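Local coordinates for putative carbohydrate binding protein (Pseudomonas aeruginosa, PDB 3QEC), which probably binds carbohydrates, binds heparin and suramin, and may take part in carbohydrate transport or biofilm formation, at residues 41-47 against 90-96; 53-57 against 80-84; 106-112 against 133-139. All coordinates share one frame; numbering follows the deposited sequence.

Contact 1 of 3, residues 41-47 against 90-96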
ATOM      1  N   LYS A  41       6.163  14.353   0.842  1.00 67.21           N
ATOM      2  CA  LYS A  41       4.873  13.923   1.403  1.00 65.53           C
ATOM      3  C   LYS A  41       3.932  13.494   0.275  1.00 70.25           C
ATOM      4  O   LYS A  41       3.945  14.101  -0.802  1.00 71.72           O
ATOM      5  CB  LYS A  41       4.220  15.049   2.239  1.00 67.38           C
ATOM      6  CG  LYS A  41       4.958  15.347   3.539  1.00 76.85           C
ATOM      7  CD  LYS A  41       4.204  16.352   4.389  1.00 90.55           C
ATOM      8  CE  LYS A  41       4.991  16.832   5.587  1.00103.80           C
ATOM      9  NZ  LYS A  41       4.280  17.929   6.306  1.00118.24           N
ATOM     10  N   GLY A  42       3.139  12.460   0.524  1.00 65.10           N
ATOM     11  CA  GLY A  42       2.169  11.969  -0.448  1.00 65.10           C
ATOM     12  C   GLY A  42       0.819  12.618  -0.249  1.00 71.62           C
ATOM     13  O   GLY A  42       0.024  12.145   0.562  1.00 71.35           O
ATOM     14  N   THR A  43       0.563  13.722  -0.966  1.00 69.62           N
ATOM     15  CA  THR A  43      -0.674  14.484  -0.845  1.00 70.55           C
ATOM     16  C   THR A  43      -1.692  14.037  -1.899  1.00 75.25           C
ATOM     17  O   THR A  43      -1.305  13.745  -3.028  1.00 75.87           O
ATOM     18  CB  THR A  43      -0.382  15.984  -0.934  1.00 77.25           C
ATOM     19  OG1 THR A  43       0.083  16.300  -2.248  1.00 78.00           O
ATOM     20  CG2 THR A  43       0.633  16.445   0.109  1.00 72.32           C
ATOM     21  N   ASN A  44      -2.993  13.971  -1.519  1.00 70.93           N
ATOM     22  CA  ASN A  44      -4.122  13.565  -2.371  1.00 70.74           C
ATOM     23  C   ASN A  44      -3.804  12.246  -3.140  1.00 73.12           C
ATOM     24  O   ASN A  44      -4.139  12.093  -4.312  1.00 73.73           O
ATOM     25  CB  ASN A  44      -4.518  14.715  -3.310  1.00 71.85           C
ATOM     26  CG  ASN A  44      -5.870  14.584  -3.966  1.00104.62           C
ATOM     27  OD1 ASN A  44      -5.995  14.744  -5.185  1.00102.40           O
ATOM     28  ND2 ASN A  44      -6.920  14.333  -3.178  1.00 97.65           N
ATOM     29  N   THR A  45      -3.178  11.293  -2.433  1.00 67.76           N
ATOM     30  CA  THR A  45      -2.726   9.992  -2.929  1.00 66.04           C
ATOM     31  C   THR A  45      -3.579   8.880  -2.329  1.00 68.10           C
ATOM     32  O   THR A  45      -3.858   8.902  -1.127  1.00 66.14           O
ATOM     33  CB  THR A  45      -1.227   9.817  -2.589  1.00 70.69           C
ATOM     34  OG1 THR A  45      -0.498  10.889  -3.191  1.00 74.66           O
ATOM     35  CG2 THR A  45      -0.658   8.502  -3.071  1.00 65.07           C
ATOM     36  N   LYS A  46      -3.997   7.913  -3.178  1.00 64.21           N
ATOM     37  CA  LYS A  46      -4.806   6.776  -2.758  1.00 62.65           C
ATOM     38  C   LYS A  46      -3.962   5.767  -1.976  1.00 65.56           C
ATOM     39  O   LYS A  46      -2.815   5.489  -2.344  1.00 65.67           O
ATOM     40  CB  LYS A  46      -5.489   6.104  -3.960  1.00 64.85           C
ATOM     41  CG  LYS A  46      -6.709   6.871  -4.439  1.00 80.59           C
ATOM     42  CD  LYS A  46      -7.429   6.157  -5.572  1.00 92.79           C
ATOM     43  CE  LYS A  46      -8.576   6.972  -6.122  1.00104.37           C
ATOM     44  NZ  LYS A  46      -9.296   6.255  -7.209  1.00116.25           N
ATOM     45  N   VAL A  47      -4.534   5.260  -0.870  1.00 61.39           N
ATOM     46  CA  VAL A  47      -3.950   4.261   0.044  1.00 59.37           C
ATOM     47  C   VAL A  47      -4.927   3.076   0.112  1.00 61.62           C
ATOM     48  O   VAL A  47      -6.118   3.284   0.306  1.00 62.23           O
ATOM     49  CB  VAL A  47      -3.631   4.854   1.461  1.00 61.42           C
ATOM     50  CG1 VAL A  47      -3.080   3.791   2.404  1.00 59.39           C
ATOM     51  CG2 VAL A  47      -2.665   6.028   1.369  1.00 61.51           C
ATOM     52  N   GLU A  90     -10.247   1.663   0.861  1.00 63.10           N
ATOM     53  CA  GLU A  90      -9.443   2.735   0.296  1.00 63.58           C
ATOM     54  C   GLU A  90      -9.639   4.074   1.005  1.00 66.49           C
ATOM     55  O   GLU A  90     -10.746   4.402   1.421  1.00 67.26           O
ATOM     56  CB  GLU A  90      -9.857   2.879  -1.172  1.00 66.23           C
ATOM     57  CG  GLU A  90      -8.863   3.557  -2.083  1.00 82.97           C
ATOM     58  CD  GLU A  90      -9.356   3.554  -3.514  1.00108.53           C
ATOM     59  OE1 GLU A  90      -9.186   2.510  -4.186  1.00 99.94           O
ATOM     60  OE2 GLU A  90      -9.982   4.558  -3.935  1.00100.79           O
ATOM     61  N   ALA A  91      -8.558   4.850   1.107  1.00 61.20           N
ATOM     62  CA  ALA A  91      -8.536   6.198   1.661  1.00 61.33           C
ATOM     63  C   ALA A  91      -7.624   7.070   0.821  1.00 65.44           C
ATOM     64  O   ALA A  91      -6.665   6.562   0.252  1.00 64.97           O
ATOM     65  CB  ALA A  91      -8.054   6.173   3.102  1.00 61.20           C
ATOM     66  N   THR A  92      -7.925   8.368   0.732  1.00 62.87           N
ATOM     67  CA  THR A  92      -7.104   9.361   0.042  1.00 63.30           C
ATOM     68  C   THR A  92      -6.440  10.239   1.109  1.00 67.55           C
ATOM     69  O   THR A  92      -7.134  10.723   2.014  1.00 68.25           O
ATOM     70  CB  THR A  92      -7.961  10.196  -0.950  1.00 68.07           C
ATOM     71  OG1 THR A  92      -8.529   9.334  -1.930  1.00 74.55           O
ATOM     72  CG2 THR A  92      -7.166  11.289  -1.644  1.00 58.98           C
ATOM     73  N   THR A  93      -5.108  10.450   1.004  1.00 62.45           N
ATOM     74  CA  THR A  93      -4.369  11.300   1.940  1.00 61.98           C
ATOM     75  C   THR A  93      -4.778  12.753   1.734  1.00 69.62           C
ATOM     76  O   THR A  93      -5.222  13.106   0.640  1.00 70.90           O
ATOM     77  CB  THR A  93      -2.852  11.137   1.779  1.00 65.25           C
ATOM     78  OG1 THR A  93      -2.464  11.624   0.499  1.00 63.66           O
ATOM     79  CG2 THR A  93      -2.359   9.689   1.993  1.00 60.60           C
ATOM     80  N   ASP A  94      -4.618  13.600   2.769  1.00 67.15           N
ATOM     81  CA  ASP A  94      -4.952  15.023   2.671  1.00 68.57           C
ATOM     82  C   ASP A  94      -3.735  15.839   2.178  1.00 76.38           C
ATOM     83  O   ASP A  94      -2.771  15.278   1.647  1.00 74.87           O
ATOM     84  CB  ASP A  94      -5.503  15.577   4.010  1.00 70.05           C
ATOM     85  CG  ASP A  94      -4.596  15.525   5.234  1.00 76.20           C
ATOM     86  OD1 ASP A  94      -3.358  15.509   5.066  1.00 74.68           O
ATOM     87  OD2 ASP A  94      -5.129  15.543   6.363  1.00 83.05           O
ATOM     88  N   GLN A  95      -3.792  17.164   2.369  1.00 76.68           N
ATOM     89  CA  GLN A  95      -2.765  18.130   1.979  1.00 78.52           C
ATOM     90  C   GLN A  95      -1.442  17.950   2.791  1.00 82.63           C
ATOM     91  O   GLN A  95      -0.419  18.528   2.413  1.00 83.43           O
ATOM     92  CB  GLN A  95      -3.310  19.581   2.091  1.00 82.34           C
ATOM     93  CG  GLN A  95      -4.031  19.960   3.422  1.00102.41           C
ATOM     94  CD  GLN A  95      -5.412  19.343   3.691  1.00120.65           C
ATOM     95  OE1 GLN A  95      -6.186  18.970   2.785  1.00111.23           O
ATOM     96  NE2 GLN A  95      -5.758  19.233   4.968  1.00114.07           N
ATOM     97  N   ASN A  96      -1.450  17.123   3.862  1.00 76.95           N
ATOM     98  CA  ASN A  96      -0.263  16.892   4.693  1.00 75.19           C
ATOM     99  C   ASN A  96       0.184  15.430   4.696  1.00 75.50           C
ATOM    100  O   ASN A  96       1.024  15.048   5.517  1.00 76.36           O
ATOM    101  CB  ASN A  96      -0.512  17.365   6.121  1.00 75.99           C
ATOM    102  CG  ASN A  96      -0.589  18.863   6.236  1.00105.64           C
ATOM    103  OD1 ASN A  96      -1.672  19.427   6.393  1.00102.01           O
ATOM    104  ND2 ASN A  96       0.561  19.540   6.160  1.00 99.05           N
TER
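V47 and A91 form a hydrogen-bonded pair in an antiparallel sheet, and K46 faces T92 in the non-hydrogen-bonded pair next to it. This is the edge of a four-stranded sheet, where strand 89-92 runs beside strand 46-51. V47 N donates to A91 O at 2.7 Å, and A91 N returns the bond to V47 O. Beyond the ladder the chains stay joined, with T93 N giving a nearly straight bond to T45 O. N44 N adds only a weak bond to D94 O.

On the face of V47 and A91, V47 CG2 meets T93 CG2 at 3.7 Å, the two side chains crossing at about a right angle, and F99 and F101 of strand 98-104 pack against this face. On the other face the extended K46 chain passes E90, and a long salt bridge spans K46 NZ and E90 OE2 at 3.8 Å. D94 OD2 forms a salt bridge with R98, while OD1 accepts from N96 N in an Asx turn. With chi1 at 66°, T93 places its hydroxyl between its own backbone N and carbonyl carbon, and OG1 links two backbone groups of the loop, donating to G42 O and accepting from T45 N at 3.0 Å.

Contact 2 of 3, residues 53-57 against 80-84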
ATOM      1  N   THR A  53      -3.128 -11.989   2.731  1.00 56.04           N
ATOM      2  CA  THR A  53      -3.245 -13.386   2.301  1.00 55.31           C
ATOM      3  C   THR A  53      -1.978 -13.873   1.610  1.00 60.36           C
ATOM      4  O   THR A  53      -1.126 -13.064   1.212  1.00 61.02           O
ATOM      5  CB  THR A  53      -4.467 -13.566   1.372  1.00 58.93           C
ATOM      6  OG1 THR A  53      -4.305 -12.770   0.198  1.00 58.37           O
ATOM      7  CG2 THR A  53      -5.797 -13.258   2.069  1.00 52.17           C
ATOM      8  N   SER A  54      -1.859 -15.209   1.443  1.00 57.08           N
ATOM      9  CA  SER A  54      -0.716 -15.829   0.768  1.00 57.40           C
ATOM     10  C   SER A  54      -0.633 -15.358  -0.712  1.00 61.53           C
ATOM     11  O   SER A  54       0.461 -15.254  -1.269  1.00 62.23           O
ATOM     12  CB  SER A  54      -0.798 -17.348   0.864  1.00 60.11           C
ATOM     13  OG  SER A  54      -1.907 -17.860   0.146  1.00 66.03           O
ATOM     14  N   TYR A  55      -1.804 -15.021  -1.299  1.00 57.55           N
ATOM     15  CA  TYR A  55      -2.014 -14.500  -2.653  1.00 57.04           C
ATOM     16  C   TYR A  55      -1.337 -13.117  -2.804  1.00 58.52           C
ATOM     17  O   TYR A  55      -0.484 -12.955  -3.678  1.00 58.21           O
ATOM     18  CB  TYR A  55      -3.546 -14.420  -2.950  1.00 57.04           C
ATOM     19  CG  TYR A  55      -3.915 -14.021  -4.365  1.00 58.68           C
ATOM     20  CD1 TYR A  55      -3.676 -14.877  -5.440  1.00 62.07           C
ATOM     21  CD2 TYR A  55      -4.538 -12.803  -4.628  1.00 58.31           C
ATOM     22  CE1 TYR A  55      -4.021 -14.514  -6.747  1.00 63.44           C
ATOM     23  CE2 TYR A  55      -4.859 -12.417  -5.932  1.00 59.30           C
ATOM     24  CZ  TYR A  55      -4.604 -13.276  -6.989  1.00 66.59           C
ATOM     25  OH  TYR A  55      -4.941 -12.905  -8.271  1.00 65.78           O
HETATM   26  N   MSE A  56      -1.686 -12.141  -1.928  1.00 53.23           N
HETATM   27  CA  MSE A  56      -1.118 -10.784  -1.983  1.00 51.60           C
HETATM   28  C   MSE A  56       0.338 -10.715  -1.436  1.00 58.69           C
HETATM   29  O   MSE A  56       1.077  -9.809  -1.830  1.00 60.57           O
HETATM   30  CB  MSE A  56      -2.025  -9.770  -1.290  1.00 51.70           C
HETATM   31  CG  MSE A  56      -3.356  -9.548  -2.045  1.00 56.56           C
HETATM   32 SE   MSE A  56      -3.139  -9.285  -3.975  0.75 63.01          SE
HETATM   33  CE  MSE A  56      -2.476  -7.445  -3.959  1.00 58.78           C
ATOM     34  N   LYS A  57       0.767 -11.682  -0.598  1.00 54.99           N
ATOM     35  CA  LYS A  57       2.154 -11.769  -0.111  1.00 54.74           C
ATOM     36  C   LYS A  57       3.088 -11.948  -1.311  1.00 62.07           C
ATOM     37  O   LYS A  57       4.129 -11.286  -1.398  1.00 63.05           O
ATOM     38  CB  LYS A  57       2.309 -12.938   0.886  1.00 56.00           C
ATOM     39  CG  LYS A  57       3.742 -13.176   1.379  1.00 53.40           C
ATOM     40  CD  LYS A  57       3.809 -14.338   2.348  1.00 60.49           C
ATOM     41  CE  LYS A  57       5.198 -14.584   2.866  1.00 82.26           C
ATOM     42  NZ  LYS A  57       5.198 -15.595   3.965  1.00 99.19           N
ATOM     43  N   LEU A  80      -5.069  -9.158 -11.285  1.00 70.13           N
ATOM     44  CA  LEU A  80      -5.504  -9.867 -10.085  1.00 67.48           C
ATOM     45  C   LEU A  80      -6.908 -10.419 -10.248  1.00 71.64           C
ATOM     46  O   LEU A  80      -7.700  -9.858 -11.008  1.00 73.20           O
ATOM     47  CB  LEU A  80      -5.426  -8.938  -8.860  1.00 65.37           C
ATOM     48  CG  LEU A  80      -4.028  -8.386  -8.528  1.00 68.21           C
ATOM     49  CD1 LEU A  80      -4.098  -7.370  -7.443  1.00 66.34           C
ATOM     50  CD2 LEU A  80      -3.083  -9.489  -8.103  1.00 69.87           C
ATOM     51  N   ASP A  81      -7.214 -11.527  -9.539  1.00 66.65           N
ATOM     52  CA  ASP A  81      -8.528 -12.175  -9.552  1.00 66.06           C
ATOM     53  C   ASP A  81      -9.613 -11.122  -9.205  1.00 71.65           C
ATOM     54  O   ASP A  81      -9.442 -10.344  -8.247  1.00 70.62           O
ATOM     55  CB  ASP A  81      -8.548 -13.364  -8.568  1.00 65.94           C
ATOM     56  CG  ASP A  81      -9.753 -14.292  -8.680  1.00 70.25           C
ATOM     57  OD1 ASP A  81     -10.859 -13.871  -8.311  1.00 70.23           O
ATOM     58  OD2 ASP A  81      -9.568 -15.469  -9.058  1.00 75.16           O
ATOM     59  N   PRO A  82     -10.720 -11.050  -9.984  1.00 69.44           N
ATOM     60  CA  PRO A  82     -11.739 -10.019  -9.706  1.00 68.84           C
ATOM     61  C   PRO A  82     -12.425 -10.151  -8.341  1.00 71.78           C
ATOM     62  O   PRO A  82     -13.009  -9.169  -7.881  1.00 73.16           O
ATOM     63  CB  PRO A  82     -12.731 -10.189 -10.848  1.00 72.00           C
ATOM     64  CG  PRO A  82     -12.510 -11.565 -11.365  1.00 76.51           C
ATOM     65  CD  PRO A  82     -11.073 -11.850 -11.178  1.00 71.56           C
ATOM     66  N   ARG A  83     -12.302 -11.310  -7.665  1.00 65.39           N
ATOM     67  CA  ARG A  83     -12.896 -11.544  -6.346  1.00 63.84           C
ATOM     68  C   ARG A  83     -12.182 -10.780  -5.227  1.00 69.50           C
ATOM     69  O   ARG A  83     -12.748 -10.609  -4.146  1.00 68.83           O
ATOM     70  CB  ARG A  83     -12.880 -13.037  -6.005  1.00 60.09           C
ATOM     71  CG  ARG A  83     -13.944 -13.864  -6.714  1.00 60.40           C
ATOM     72  CD  ARG A  83     -13.740 -15.344  -6.448  1.00 60.08           C
ATOM     73  NE  ARG A  83     -12.593 -15.851  -7.203  1.00 69.42           N
ATOM     74  CZ  ARG A  83     -12.176 -17.114  -7.201  1.00 77.89           C
ATOM     75  NH1 ARG A  83     -12.819 -18.033  -6.489  1.00 56.81           N
ATOM     76  NH2 ARG A  83     -11.138 -17.476  -7.944  1.00 65.11           N
ATOM     77  N   ARG A  84     -10.934 -10.362  -5.462  1.00 67.36           N
ATOM     78  CA  ARG A  84     -10.117  -9.661  -4.468  1.00 66.06           C
ATOM     79  C   ARG A  84     -10.614  -8.233  -4.222  1.00 71.46           C
ATOM     80  O   ARG A  84     -10.577  -7.778  -3.086  1.00 71.37           O
ATOM     81  CB  ARG A  84      -8.653  -9.653  -4.934  1.00 64.31           C
ATOM     82  CG  ARG A  84      -7.695  -8.764  -4.151  1.00 61.20           C
ATOM     83  CD  ARG A  84      -7.076  -7.782  -5.102  1.00 59.46           C
ATOM     84  NE  ARG A  84      -6.255  -6.798  -4.413  1.00 55.49           N
ATOM     85  CZ  ARG A  84      -6.058  -5.561  -4.849  1.00 69.96           C
ATOM     86  NH1 ARG A  84      -6.631  -5.147  -5.974  1.00 59.62           N
ATOM     87  NH2 ARG A  84      -5.307  -4.719  -4.154  1.00 57.18           N
TER
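Y55 and D81 supply the polar link between the first turn of helix 54-63 and the type I beta turn D81-R84 in the loop that leads toward strand 89-92. D81 N donates to Y55 OH at 2.9 Å, with an N-H...O angle of 166°. The amide comes in at the ring edge, near the ring plane. Y55 reaches across because its CG lies opposite the backbone N (chi1 -174°), which directs the phenol at the loop; F10 meets its ring edge-to-face.

Apolar contacts lie beside this bond. The two methyls of L80 divide the work: CD2 rests obliquely against the phenol, 4.1 Å from Y55 CE2, while CD1 meets the methyl CE of selenomethionine M56 at 3.8 Å. The M56 chain, bent at chi2 and chi3, crosses both L80 and R84 at about a right angle. L80 CD1 also sits over one face of the R84 guanidinium, offset toward its rim.

Charged and capping bonds shape each segment from within, and R84 NH2 forms a salt bridge with E50 outside them. T53 occupies the N-cap of the helix, its OG1 accepting a weak bond from M56 N. In the loop, R83 takes D81 side-on: R83 NE reaches D81 OD1, and R83 NH2 lies 2.8 Å from D81 OD2. D81 OD1 also accepts from R83 N through its anti lone pair at 3.0 Å, closing an Asx turn.

Contact 3 of 3, residues 106-112 against 133-139; sequences NGTYYIS and TKLVTVS
Y110 turns its CG to the side opposite its carbonyl carbon (chi1 -78°), and L135 does the same with chi1 -80°, which sets the two side chains alongside each other, pointing the same way, across the beta hairpin of strands 107-120 and 125-138. Y110 CE1 lies 3.6 Å from L135 CD2, and the ring also reaches the T133 methyl, with CD1 3.8 Å from T133 CG2; both neighbours approach obliquely. Y60 and M56 of helix 54-63 pack against Y110 on this face.

The strands run antiparallel; the axes of 107-112 and 133-138 come within 4.7 Å, with 150° between their N-to-C directions. Three hydrogen-bonded pairs, G107 with V138, Y109 with V136 and I111 with K134, each contribute two backbone bonds, such as I111 N to K134 O at 2.9 Å.

The other face is largely apolar. V136 CG1 lies between the Y109 and I111 side chains, 3.9 Å from Y109 CB and 4.0 Å from I111 CG2. Farther along, V138 CG2 meets Y109 CE1 obliquely, and the Y109 hydroxyl bonds to the carbonyl of P105. L49 of the adjoining strand and residues of strand 98-104 help bury Y109, I111, V136 and V138, whereas K134, on the same face, is exposed. Toward the hairpin loop, S112 and T133 are a non-hydrogen-bonded pair whose hydroxyls approach closely, S112 OG lying 2.7 Å from T133 OG1.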
ATOM      1  N   ASN A 106     -11.236  -6.749  12.879  1.00 53.78           N
ATOM      2  CA  ASN A 106     -10.144  -7.483  13.505  1.00 53.29           C
ATOM      3  C   ASN A 106      -9.509  -8.344  12.422  1.00 58.08           C
ATOM      4  O   ASN A 106     -10.236  -8.978  11.650  1.00 58.74           O
ATOM      5  CB  ASN A 106     -10.714  -8.342  14.635  1.00 52.20           C
ATOM      6  CG  ASN A 106      -9.732  -9.196  15.388  1.00 61.11           C
ATOM      7  OD1 ASN A 106      -9.450  -8.959  16.558  1.00 59.01           O
ATOM      8  ND2 ASN A 106      -9.309 -10.289  14.798  1.00 45.75           N
ATOM      9  N   GLY A 107      -8.182  -8.325  12.335  1.00 53.56           N
ATOM     10  CA  GLY A 107      -7.467  -9.096  11.330  1.00 51.60           C
ATOM     11  C   GLY A 107      -6.102  -8.561  10.987  1.00 54.51           C
ATOM     12  O   GLY A 107      -5.614  -7.643  11.643  1.00 54.55           O
ATOM     13  N   THR A 108      -5.464  -9.159   9.966  1.00 52.36           N
ATOM     14  CA  THR A 108      -4.120  -8.775   9.521  1.00 53.19           C
ATOM     15  C   THR A 108      -4.215  -8.262   8.094  1.00 55.94           C
ATOM     16  O   THR A 108      -4.881  -8.875   7.260  1.00 55.07           O
ATOM     17  CB  THR A 108      -3.115  -9.915   9.711  1.00 60.93           C
ATOM     18  OG1 THR A 108      -3.328 -10.482  11.018  1.00 65.11           O
ATOM     19  CG2 THR A 108      -1.658  -9.419   9.603  1.00 55.16           C
ATOM     20  N   TYR A 109      -3.580  -7.112   7.835  1.00 51.43           N
ATOM     21  CA  TYR A 109      -3.697  -6.418   6.555  1.00 51.03           C
ATOM     22  C   TYR A 109      -2.393  -5.974   5.945  1.00 56.17           C
ATOM     23  O   TYR A 109      -1.384  -5.811   6.643  1.00 57.38           O
ATOM     24  CB  TYR A 109      -4.536  -5.122   6.755  1.00 52.11           C
ATOM     25  CG  TYR A 109      -5.928  -5.328   7.311  1.00 52.30           C
ATOM     26  CD1 TYR A 109      -6.144  -5.438   8.681  1.00 53.74           C
ATOM     27  CD2 TYR A 109      -7.039  -5.370   6.470  1.00 52.51           C
ATOM     28  CE1 TYR A 109      -7.420  -5.643   9.196  1.00 54.07           C
ATOM     29  CE2 TYR A 109      -8.322  -5.566   6.975  1.00 52.53           C
ATOM     30  CZ  TYR A 109      -8.505  -5.717   8.337  1.00 58.20           C
ATOM     31  OH  TYR A 109      -9.759  -5.917   8.841  1.00 59.82           O
ATOM     32  N   TYR A 110      -2.448  -5.706   4.634  1.00 52.77           N
ATOM     33  CA  TYR A 110      -1.433  -5.007   3.856  1.00 52.54           C
ATOM     34  C   TYR A 110      -1.963  -3.613   3.680  1.00 56.65           C
ATOM     35  O   TYR A 110      -3.126  -3.449   3.300  1.00 56.78           O
ATOM     36  CB  TYR A 110      -1.133  -5.656   2.479  1.00 53.58           C
ATOM     37  CG  TYR A 110      -0.242  -6.875   2.545  1.00 55.19           C
ATOM     38  CD1 TYR A 110       1.056  -6.793   3.045  1.00 57.16           C
ATOM     39  CD2 TYR A 110      -0.695  -8.119   2.112  1.00 55.31           C
ATOM     40  CE1 TYR A 110       1.861  -7.925   3.151  1.00 57.35           C
ATOM     41  CE2 TYR A 110       0.094  -9.262   2.240  1.00 55.24           C
ATOM     42  CZ  TYR A 110       1.379  -9.157   2.735  1.00 60.14           C
ATOM     43  OH  TYR A 110       2.163 -10.282   2.827  1.00 62.58           O
ATOM     44  N   ILE A 111      -1.165  -2.610   4.031  1.00 53.11           N
ATOM     45  CA  ILE A 111      -1.509  -1.197   3.822  1.00 52.37           C
ATOM     46  C   ILE A 111      -0.478  -0.737   2.760  1.00 56.74           C
ATOM     47  O   ILE A 111       0.724  -0.963   2.935  1.00 58.00           O
ATOM     48  CB  ILE A 111      -1.592  -0.386   5.142  1.00 54.33           C
ATOM     49  CG1 ILE A 111      -2.198   1.022   4.918  1.00 54.66           C
ATOM     50  CG2 ILE A 111      -0.270  -0.392   5.954  1.00 54.37           C
ATOM     51  CD1 ILE A 111      -2.692   1.694   6.222  1.00 54.78           C
ATOM     52  N   SER A 112      -0.960  -0.279   1.600  1.00 52.39           N
ATOM     53  CA  SER A 112      -0.120  -0.022   0.435  1.00 52.71           C
ATOM     54  C   SER A 112      -0.491   1.244  -0.339  1.00 57.69           C
ATOM     55  O   SER A 112      -1.675   1.555  -0.497  1.00 57.88           O
ATOM     56  CB  SER A 112      -0.221  -1.219  -0.518  1.00 56.00           C
ATOM     57  OG  SER A 112       0.756  -1.185  -1.547  1.00 65.62           O
ATOM     58  N   THR A 133       4.670  -0.711   0.902  1.00 55.74           N
ATOM     59  CA  THR A 133       3.698  -1.640   1.490  1.00 54.41           C
ATOM     60  C   THR A 133       4.192  -2.131   2.852  1.00 58.82           C
ATOM     61  O   THR A 133       5.339  -2.570   2.976  1.00 58.13           O
ATOM     62  CB  THR A 133       3.474  -2.822   0.512  1.00 57.15           C
ATOM     63  OG1 THR A 133       3.076  -2.314  -0.769  1.00 57.39           O
ATOM     64  CG2 THR A 133       2.476  -3.854   1.020  1.00 49.45           C
ATOM     65  N   LYS A 134       3.306  -2.079   3.864  1.00 55.52           N
ATOM     66  CA  LYS A 134       3.580  -2.545   5.230  1.00 53.89           C
ATOM     67  C   LYS A 134       2.457  -3.463   5.725  1.00 56.90           C
ATOM     68  O   LYS A 134       1.340  -3.443   5.171  1.00 57.43           O
ATOM     69  CB  LYS A 134       3.727  -1.337   6.191  1.00 55.46           C
ATOM     70  CG  LYS A 134       4.948  -0.444   5.940  1.00 56.91           C
ATOM     71  CD  LYS A 134       6.225  -1.037   6.524  1.00 60.58           C
ATOM     72  CE  LYS A 134       7.450  -0.266   6.129  1.00 62.66           C
ATOM     73  NZ  LYS A 134       8.649  -0.798   6.810  1.00 65.98           N
ATOM     74  N   LEU A 135       2.746  -4.254   6.774  1.00 50.92           N
ATOM     75  CA  LEU A 135       1.766  -5.097   7.453  1.00 49.84           C
ATOM     76  C   LEU A 135       1.170  -4.336   8.647  1.00 55.38           C
ATOM     77  O   LEU A 135       1.933  -3.731   9.419  1.00 55.33           O
ATOM     78  CB  LEU A 135       2.411  -6.407   7.962  1.00 49.61           C
ATOM     79  CG  LEU A 135       2.642  -7.576   6.977  1.00 54.27           C
ATOM     80  CD1 LEU A 135       3.703  -8.540   7.521  1.00 52.95           C
ATOM     81  CD2 LEU A 135       1.333  -8.359   6.694  1.00 55.33           C
ATOM     82  N   VAL A 136      -0.177  -4.411   8.848  1.00 51.33           N
ATOM     83  CA  VAL A 136      -0.822  -3.817  10.040  1.00 50.25           C
ATOM     84  C   VAL A 136      -1.786  -4.869  10.647  1.00 55.57           C
ATOM     85  O   VAL A 136      -2.580  -5.474   9.929  1.00 57.75           O
ATOM     86  CB  VAL A 136      -1.492  -2.417   9.814  1.00 52.37           C
ATOM     87  CG1 VAL A 136      -2.441  -2.408   8.623  1.00 51.43           C
ATOM     88  CG2 VAL A 136      -2.180  -1.898  11.076  1.00 51.65           C
ATOM     89  N   THR A 137      -1.675  -5.099  11.958  1.00 51.46           N
ATOM     90  CA  THR A 137      -2.510  -6.026  12.725  1.00 51.79           C
ATOM     91  C   THR A 137      -3.557  -5.238  13.528  1.00 55.68           C
ATOM     92  O   THR A 137      -3.245  -4.202  14.124  1.00 55.27           O
ATOM     93  CB  THR A 137      -1.637  -6.911  13.648  1.00 61.31           C
ATOM     94  OG1 THR A 137      -0.713  -7.641  12.847  1.00 62.19           O
ATOM     95  CG2 THR A 137      -2.453  -7.909  14.411  1.00 57.88           C
ATOM     96  N   VAL A 138      -4.803  -5.737  13.545  1.00 51.98           N
ATOM     97  CA  VAL A 138      -5.893  -5.081  14.264  1.00 51.50           C
ATOM     98  C   VAL A 138      -6.567  -6.111  15.162  1.00 55.30           C
ATOM     99  O   VAL A 138      -7.053  -7.115  14.650  1.00 55.40           O
ATOM    100  CB  VAL A 138      -6.895  -4.379  13.296  1.00 54.23           C
ATOM    101  CG1 VAL A 138      -7.986  -3.624  14.067  1.00 53.71           C
ATOM    102  CG2 VAL A 138      -6.158  -3.435  12.333  1.00 53.86           C
ATOM    103  N   SER A 139      -6.566  -5.872  16.492  1.00 51.83           N
ATOM    104  CA  SER A 139      -7.176  -6.740  17.512  1.00 52.32           C
ATOM    105  C   SER A 139      -8.366  -6.031  18.139  1.00 57.32           C
ATOM    106  O   SER A 139      -9.511  -6.425  17.913  1.00 57.53           O
ATOM    107  CB  SER A 139      -6.155  -7.140  18.571  1.00 57.92           C
ATOM    108  OG  SER A 139      -5.071  -7.804  17.939  1.00 72.18           O
TER

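How the contacts relate
Contacts 1 and 3 belong to one four-stranded antiparallel sheet ordered 89-92, 46-51, 107-120, 125-138, with contact 1 joining the first two strands and contact 3 the last two. Their centres are about 18 Å apart, and they meet where V47 CG1 lies 3.8 Å from I111 CG1. Contact 2 is nested in the chain between the two segments of contact 1, yet its centre is about 24 Å from that of contact 1. It instead touches contact 3, with M56 C 4.0 Å from Y110 CE2, as helix 54-63 packs over the face bearing Y110. Small molecules probably from the crystallisation liquor lie near contacts 1 and 3: diethylene glycol at T45, triethylene glycol near Y110 and sulfate near S139.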